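Hypothetical protein (Trypanosoma cruzi, PDB 1YZV) is of unknown function but belongs to the isochorismatase superfamily, whose alpha/beta fold it shares, and has been named a putative ribonuclease. Local coordinates at residues A[117-122]-A[146-151]. Numbering follows the deposited sequence.
Sequences GFETHV and GSQSQG
S147 points its hydroxyl at the imidazole of H121: OG lies 2.9 Å from ND1, at the ring edge and near its plane, and either atom could be the donor. H121 reaches this spot with CG set between its backbone N and carbonyl carbon (chi1 64°), which swings the ring toward the 146-151 loop. The far nitrogen, NE2, bonds E174 of the second subunit, and the two nitrogen contacts fix the rotation of the ring; V122 CG2 sits above one ring face, offset toward the rim. E119 works alongside. Its chain is extended beyond CG and brings OE1 to the backbone N of Q148 at 2.8 Å; that N-H comes from above the carboxylate plane, 37° out of it. OE1 also lies at the edge of the H121 ring, in its plane. The aliphatic part of Q148 lies against the carboxylate, its CG 3.5 Å from E119 OE1.

Deeper in, the backbones take over. G146 N gives a hydrogen bond to G117 O (3.2 Å), and G146 O accepts T120 N at 3.0 Å from well above the carbonyl plane. The same oxygen receives a CA-H...O contact from E119 CA, whose preceding peptide bond is cis. T120 OG1 hydrogen-bonds H153 of helix 150-161.

The contact joins the C-terminal ends of adjacent parallel strands 110-118 and 137-146, where isochorismatase-family hydrolases carry their active site, often beside such a cis peptide, so it probably borders the corresponding pocket. Chemically, four hydrogen bonds join the segments, and S147, H121 and E174 of the second subunit form a polar chain to the subunit interface.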
ATOM      1  N   GLY A 117     -17.879   7.060  -9.049  1.00 21.55           N
ATOM      2  CA  GLY A 117     -18.936   6.414  -9.812  1.00 21.41           C
ATOM      3  C   GLY A 117     -18.582   5.017 -10.268  1.00 20.94           C
ATOM      4  O   GLY A 117     -17.935   4.239  -9.507  1.00 22.88           O
ATOM      5  N   PHE A 118     -19.153   4.650 -11.415  1.00 20.51           N
ATOM      6  CA  PHE A 118     -19.022   3.315 -11.974  1.00 20.92           C
ATOM      7  C   PHE A 118     -18.244   3.353 -13.309  1.00 20.67           C
ATOM      8  O   PHE A 118     -18.341   4.316 -14.055  1.00 22.73           O
ATOM      9  CB  PHE A 118     -20.360   2.703 -12.307  1.00 22.07           C
ATOM     10  CG  PHE A 118     -21.384   2.694 -11.179  1.00 21.02           C
ATOM     11  CD1 PHE A 118     -21.027   2.512  -9.875  1.00 19.82           C
ATOM     12  CD2 PHE A 118     -22.738   2.591 -11.525  1.00 23.51           C
ATOM     13  CE1 PHE A 118     -22.023   2.430  -8.885  1.00 22.68           C
ATOM     14  CE2 PHE A 118     -23.728   2.519 -10.549  1.00 25.38           C
ATOM     15  CZ  PHE A 118     -23.366   2.486  -9.230  1.00 25.41           C
ATOM     16  N   GLU A 119     -17.481   2.305 -13.623  1.00 20.13           N
ATOM     17  CA  GLU A 119     -17.022   1.292 -12.694  1.00 20.95           C
ATOM     18  C   GLU A 119     -15.594   1.711 -12.320  1.00 21.64           C
ATOM     19  O   GLU A 119     -14.893   2.326 -13.136  1.00 22.36           O
ATOM     20  CB  GLU A 119     -17.004  -0.100 -13.351  1.00 23.21           C
ATOM     21  CG  GLU A 119     -18.382  -0.679 -13.583  1.00 25.50           C
ATOM     22  CD  GLU A 119     -18.371  -2.174 -13.938  1.00 30.58           C
ATOM     23  OE1 GLU A 119     -17.946  -3.027 -13.137  1.00 27.28           O
ATOM     24  OE2 GLU A 119     -18.838  -2.491 -15.027  1.00 39.71           O
ATOM     25  N   THR A 120     -15.187   1.375 -11.105  1.00 22.13           N
ATOM     26  CA  THR A 120     -13.883   1.792 -10.535  1.00 21.11           C
ATOM     27  C   THR A 120     -12.692   1.471 -11.450  1.00 21.83           C
ATOM     28  O   THR A 120     -11.841   2.310 -11.671  1.00 19.97           O
ATOM     29  CB  THR A 120     -13.676   1.170  -9.144  1.00 19.19           C
ATOM     30  OG1 THR A 120     -14.867   1.346  -8.356  1.00 19.14           O
ATOM     31  CG2 THR A 120     -12.494   1.826  -8.403  1.00 22.70           C
ATOM     32  N   HIS A 121     -12.690   0.269 -12.037  1.00 18.94           N
ATOM     33  CA  HIS A 121     -11.576  -0.243 -12.808  1.00 19.17           C
ATOM     34  C   HIS A 121     -11.657   0.073 -14.280  1.00 19.49           C
ATOM     35  O   HIS A 121     -10.783  -0.326 -15.066  1.00 20.19           O
ATOM     36  CB  HIS A 121     -11.439  -1.756 -12.605  1.00 21.90           C
ATOM     37  CG  HIS A 121     -12.604  -2.547 -13.105  1.00 17.71           C
ATOM     38  ND1 HIS A 121     -13.880  -2.366 -12.624  1.00 22.52           N
ATOM     39  CD2 HIS A 121     -12.693  -3.501 -14.074  1.00 18.91           C
ATOM     40  CE1 HIS A 121     -14.714  -3.119 -13.321  1.00 21.00           C
ATOM     41  NE2 HIS A 121     -14.011  -3.876 -14.148  1.00 23.03           N
ATOM     42  N   VAL A 122     -12.725   0.748 -14.683  1.00 21.75           N
ATOM     43  CA  VAL A 122     -12.895   1.119 -16.102  1.00 21.51           C
ATOM     44  C   VAL A 122     -13.017   2.623 -16.311  1.00 22.69           C
ATOM     45  O   VAL A 122     -12.018   3.342 -16.378  1.00 19.18           O
ATOM     46  CB  VAL A 122     -14.049   0.329 -16.772  1.00 21.62           C
ATOM     47  CG1 VAL A 122     -14.174   0.667 -18.281  1.00 22.44           C
ATOM     48  CG2 VAL A 122     -13.782  -1.177 -16.626  1.00 23.94           C
ATOM     49  N   GLY A 146     -17.627   1.977  -7.309  1.00 20.00           N
ATOM     50  CA  GLY A 146     -17.950   0.583  -7.287  1.00 21.24           C
ATOM     51  C   GLY A 146     -17.723  -0.089  -8.608  1.00 20.55           C
ATOM     52  O   GLY A 146     -17.734   0.594  -9.675  1.00 21.16           O
ATOM     53  N   SER A 147     -17.593  -1.422  -8.544  1.00 20.84           N
ATOM     54  CA  SER A 147     -17.480  -2.262  -9.742  1.00 22.55           C
ATOM     55  C   SER A 147     -18.427  -3.439  -9.602  1.00 22.28           C
ATOM     56  O   SER A 147     -18.945  -3.706  -8.506  1.00 19.13           O
ATOM     57  CB  SER A 147     -16.047  -2.806  -9.954  1.00 21.38           C
ATOM     58  OG  SER A 147     -15.096  -1.777 -10.100  1.00 23.33           O
ATOM     59  N   GLN A 148     -18.624  -4.185 -10.689  1.00 22.80           N
ATOM     60  CA  GLN A 148     -19.484  -5.374 -10.586  1.00 26.18           C
ATOM     61  C   GLN A 148     -18.820  -6.476  -9.743  1.00 28.08           C
ATOM     62  O   GLN A 148     -19.502  -7.281  -9.096  1.00 30.04           O
ATOM     63  CB  GLN A 148     -19.901  -5.871 -11.976  1.00 26.35           C
ATOM     64  CG  GLN A 148     -20.857  -4.888 -12.678  1.00 29.04           C
ATOM     65  CD  GLN A 148     -21.326  -5.357 -14.032  1.00 32.93           C
ATOM     66  OE1 GLN A 148     -20.917  -4.810 -15.059  1.00 42.51           O
ATOM     67  NE2 GLN A 148     -21.931  -6.521 -14.049  1.00 33.00           N
ATOM     68  N   SER A 149     -17.496  -6.460  -9.622  1.00 23.74           N
ATOM     69  CA  SER A 149     -16.854  -7.376  -8.724  1.00 26.50           C
ATOM     70  C   SER A 149     -15.968  -6.628  -7.754  1.00 27.94           C
ATOM     71  O   SER A 149     -15.308  -5.658  -8.124  1.00 28.94           O
ATOM     72  CB  SER A 149     -16.023  -8.390  -9.512  1.00 32.06           C
ATOM     73  OG  SER A 149     -14.635  -8.199  -9.230  1.00 37.59           O
ATOM     74  N   GLN A 150     -15.913  -7.095  -6.513  1.00 27.35           N
ATOM     75  CA  GLN A 150     -15.101  -6.441  -5.493  1.00 29.54           C
ATOM     76  C   GLN A 150     -13.610  -6.440  -5.860  1.00 25.19           C
ATOM     77  O   GLN A 150     -12.906  -5.458  -5.606  1.00 24.48           O
ATOM     78  CB  GLN A 150     -15.290  -7.159  -4.147  1.00 31.41           C
ATOM     79  CG  GLN A 150     -14.521  -6.528  -2.972  1.00 36.54           C
ATOM     80  CD  GLN A 150     -14.507  -7.448  -1.766  1.00 40.56           C
ATOM     81  OE1 GLN A 150     -15.554  -7.957  -1.365  1.00 53.69           O
ATOM     82  NE2 GLN A 150     -13.309  -7.819  -1.316  1.00 55.03           N
ATOM     83  N   GLY A 151     -13.129  -7.549  -6.424  1.00 22.80           N
ATOM     84  CA  GLY A 151     -11.718  -7.692  -6.797  1.00 24.41           C
ATOM     85  C   GLY A 151     -11.293  -6.675  -7.844  1.00 23.35           C
ATOM     86  O   GLY A 151     -10.188  -6.109  -7.741  1.00 22.05           O
TER